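Local coordinates for protein splicing factor U2AF 35 kDa subunit (Homo sapiens, PDB 1JMT) that pairs with the large U2AF subunit and helps select the 3' splice site, recruiting U2 snRNP to the branch point of pre-mRNA, at residues E42-M47 with E55-C60. The protein carries 1 engineered substitution. Numbering follows the deposited sequence.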
ATOM      1  N   GLU A  42       1.555  -6.793   6.598  1.00 38.33           N
ATOM      2  CA  GLU A  42       0.395  -5.955   6.849  1.00 42.55           C
ATOM      3  C   GLU A  42      -0.519  -5.881   5.622  1.00 36.05           C
ATOM      4  O   GLU A  42      -1.734  -6.061   5.726  1.00 32.09           O
ATOM      5  CB  GLU A  42       0.851  -4.549   7.224  1.00 50.01           C
ATOM      6  CG  GLU A  42      -0.264  -3.664   7.716  1.00 64.07           C
ATOM      7  CD  GLU A  42      -0.675  -3.999   9.132  1.00 69.55           C
ATOM      8  OE1 GLU A  42       0.094  -3.682  10.065  1.00 74.38           O
ATOM      9  OE2 GLU A  42      -1.764  -4.582   9.312  1.00 75.29           O
ATOM     10  N   VAL A  43       0.074  -5.625   4.460  1.00 32.81           N
ATOM     11  CA  VAL A  43      -0.695  -5.504   3.227  1.00 32.08           C
ATOM     12  C   VAL A  43      -1.131  -6.858   2.682  1.00 34.47           C
ATOM     13  O   VAL A  43      -2.301  -7.055   2.334  1.00 28.40           O
ATOM     14  CB  VAL A  43       0.118  -4.727   2.158  1.00 32.06           C
ATOM     15  CG1 VAL A  43      -0.662  -4.638   0.842  1.00 24.08           C
ATOM     16  CG2 VAL A  43       0.426  -3.330   2.686  1.00 30.65           C
ATOM     17  N   PHE A  44      -0.192  -7.793   2.617  1.00 33.18           N
ATOM     18  CA  PHE A  44      -0.484  -9.131   2.130  1.00 28.95           C
ATOM     19  C   PHE A  44      -1.673  -9.762   2.861  1.00 30.66           C
ATOM     20  O   PHE A  44      -2.638 -10.202   2.229  1.00 28.63           O
ATOM     21  CB  PHE A  44       0.737 -10.032   2.298  1.00 29.92           C
ATOM     22  CG  PHE A  44       0.527 -11.427   1.782  1.00 30.33           C
ATOM     23  CD1 PHE A  44       0.588 -11.695   0.415  1.00 33.93           C
ATOM     24  CD2 PHE A  44       0.237 -12.467   2.657  1.00 31.64           C
ATOM     25  CE1 PHE A  44       0.362 -12.984  -0.071  1.00 38.01           C
ATOM     26  CE2 PHE A  44       0.008 -13.765   2.182  1.00 37.83           C
ATOM     27  CZ  PHE A  44       0.070 -14.024   0.818  1.00 38.06           C
ATOM     28  N   THR A  45      -1.599  -9.799   4.190  1.00 34.28           N
ATOM     29  CA  THR A  45      -2.659 -10.389   5.004  1.00 34.47           C
ATOM     30  C   THR A  45      -4.025  -9.801   4.677  1.00 34.12           C
ATOM     31  O   THR A  45      -5.003 -10.532   4.499  1.00 34.98           O
ATOM     32  CB  THR A  45      -2.375 -10.201   6.503  1.00 39.72           C
ATOM     33  OG1 THR A  45      -1.216 -10.961   6.860  1.00 43.45           O
ATOM     34  CG2 THR A  45      -3.565 -10.666   7.342  1.00 41.65           C
ATOM     35  N   GLU A  46      -4.095  -8.480   4.601  1.00 29.60           N
ATOM     36  CA  GLU A  46      -5.353  -7.829   4.277  1.00 32.47           C
ATOM     37  C   GLU A  46      -5.814  -8.233   2.875  1.00 32.79           C
ATOM     38  O   GLU A  46      -7.003  -8.489   2.666  1.00 29.21           O
ATOM     39  CB  GLU A  46      -5.201  -6.307   4.373  1.00 32.01           C
ATOM     40  CG  GLU A  46      -6.479  -5.519   4.091  1.00 37.39           C
ATOM     41  CD  GLU A  46      -7.617  -5.822   5.072  1.00 42.80           C
ATOM     42  OE1 GLU A  46      -7.343  -6.242   6.213  1.00 35.55           O
ATOM     43  OE2 GLU A  46      -8.792  -5.620   4.700  1.00 42.39           O
ATOM     44  N   MET A  47      -4.885  -8.309   1.917  1.00 32.51           N
ATOM     45  CA  MET A  47      -5.255  -8.694   0.546  1.00 32.99           C
ATOM     46  C   MET A  47      -5.928 -10.060   0.519  1.00 36.80           C
ATOM     47  O   MET A  47      -6.948 -10.249  -0.151  1.00 35.69           O
ATOM     48  CB  MET A  47      -4.032  -8.731  -0.383  1.00 31.01           C
ATOM     49  CG  MET A  47      -3.380  -7.377  -0.653  1.00 29.30           C
ATOM     50  SD  MET A  47      -4.523  -6.171  -1.362  1.00 31.14           S
ATOM     51  CE  MET A  47      -4.970  -5.281   0.116  1.00 31.37           C
ATOM     52  N   GLU A  55      -1.448 -14.415  -5.738  1.00 33.81           N
ATOM     53  CA  GLU A  55      -0.510 -15.250  -6.471  1.00 42.83           C
ATOM     54  C   GLU A  55       0.898 -14.708  -6.256  1.00 42.33           C
ATOM     55  O   GLU A  55       1.815 -15.444  -5.902  1.00 44.82           O
ATOM     56  CB  GLU A  55      -0.875 -15.215  -7.950  1.00 43.04           C
ATOM     57  CG  GLU A  55      -0.129 -16.183  -8.832  1.00 54.93           C
ATOM     58  CD  GLU A  55      -0.837 -16.361 -10.157  1.00 53.13           C
ATOM     59  OE1 GLU A  55      -1.985 -16.854 -10.139  1.00 55.92           O
ATOM     60  OE2 GLU A  55      -0.260 -16.001 -11.206  1.00 59.98           O
ATOM     61  N   GLU A  56       1.052 -13.404  -6.458  1.00 40.73           N
ATOM     62  CA  GLU A  56       2.336 -12.731  -6.291  1.00 40.43           C
ATOM     63  C   GLU A  56       2.115 -11.326  -5.758  1.00 36.01           C
ATOM     64  O   GLU A  56       1.100 -10.699  -6.051  1.00 31.14           O
ATOM     65  CB  GLU A  56       3.060 -12.588  -7.627  1.00 42.56           C
ATOM     66  CG  GLU A  56       3.608 -13.847  -8.230  1.00 56.40           C
ATOM     67  CD  GLU A  56       4.277 -13.559  -9.554  1.00 61.55           C
ATOM     68  OE1 GLU A  56       5.336 -12.889  -9.552  1.00 59.31           O
ATOM     69  OE2 GLU A  56       3.735 -13.983 -10.598  1.00 70.51           O
ATOM     70  N   MET A  57       3.083 -10.834  -4.994  1.00 33.08           N
ATOM     71  CA  MET A  57       3.012  -9.490  -4.454  1.00 37.64           C
ATOM     72  C   MET A  57       4.412  -8.939  -4.248  1.00 34.04           C
ATOM     73  O   MET A  57       5.333  -9.672  -3.890  1.00 37.50           O
ATOM     74  CB  MET A  57       2.262  -9.464  -3.121  1.00 34.84           C
ATOM     75  CG  MET A  57       2.145  -8.065  -2.547  1.00 37.04           C
ATOM     76  SD  MET A  57       1.280  -7.979  -0.965  1.00 37.89           S
ATOM     77  CE  MET A  57       2.324  -6.833  -0.086  1.00 30.78           C
ATOM     78  N   ASN A  58       4.567  -7.641  -4.475  1.00 34.44           N
ATOM     79  CA  ASN A  58       5.858  -7.003  -4.290  1.00 30.93           C
ATOM     80  C   ASN A  58       5.708  -5.537  -3.910  1.00 32.48           C
ATOM     81  O   ASN A  58       4.791  -4.850  -4.365  1.00 35.92           O
ATOM     82  CB  ASN A  58       6.689  -7.121  -5.568  1.00 34.41           C
ATOM     83  CG  ASN A  58       8.076  -6.521  -5.415  1.00 37.53           C
ATOM     84  OD1 ASN A  58       8.777  -6.782  -4.428  1.00 39.54           O
ATOM     85  ND2 ASN A  58       8.483  -5.715  -6.392  1.00 36.29           N
ATOM     86  N   VAL A  59       6.605  -5.076  -3.049  1.00 28.69           N
ATOM     87  CA  VAL A  59       6.631  -3.690  -2.613  1.00 30.68           C
ATOM     88  C   VAL A  59       7.843  -3.114  -3.337  1.00 32.26           C
ATOM     89  O   VAL A  59       8.962  -3.590  -3.160  1.00 31.87           O
ATOM     90  CB  VAL A  59       6.828  -3.577  -1.088  1.00 30.30           C
ATOM     91  CG1 VAL A  59       6.981  -2.120  -0.690  1.00 25.24           C
ATOM     92  CG2 VAL A  59       5.649  -4.209  -0.367  1.00 27.11           C
ATOM     93  N   CYS A  60       7.610  -2.104  -4.167  1.00 37.56           N
ATOM     94  CA  CYS A  60       8.679  -1.501  -4.953  1.00 42.33           C
ATOM     95  C   CYS A  60       9.347  -0.299  -4.320  1.00 46.09           C
ATOM     96  O   CYS A  60       8.877   0.261  -3.329  1.00 55.37           O
ATOM     97  CB  CYS A  60       8.155  -1.056  -6.318  1.00 47.45           C
ATOM     98  SG  CYS A  60       7.357  -2.314  -7.301  1.00 54.10           S
TER
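Val43 turns its side chain from the helix toward the edge strand, where the methyl of Met57 settles against it, Val43 CB to Met57 CE being 3.8 Å; CG1 of the valine touches the same methyl. One residue on, Phe44 receives the sulfur. Met57 SD lies 3.7 Å from Phe44 CA, up against the helix backbone, and it also meets the ring at its edge, almost in the ring plane and 5.3 Å from the centroid, a Met-aromatic contact. Met57 gets there by extending straight off the strand, CG anti to the backbone N (chi1 -179°), before its chain bends at the last torsion to lay the methyl beside Val43. Shortened to an alanine here, the strand would probably lose both the sulfur at the edge of Phe44 and the methyl against Val43, opening a gap under the helix. Further along, Met47 closes the turn with a backbone bond to Val43 and packs on Val54 and Phe75, while aromatic packing from the bound peptide reaches Glu46 and Met47. No hydrogen bond joins the two segments: this is the apolar packing of the long helix 22-51 on edge strand 54-59 of an RNA recognition motif, whose helix 22-51 also touches the bound peptide.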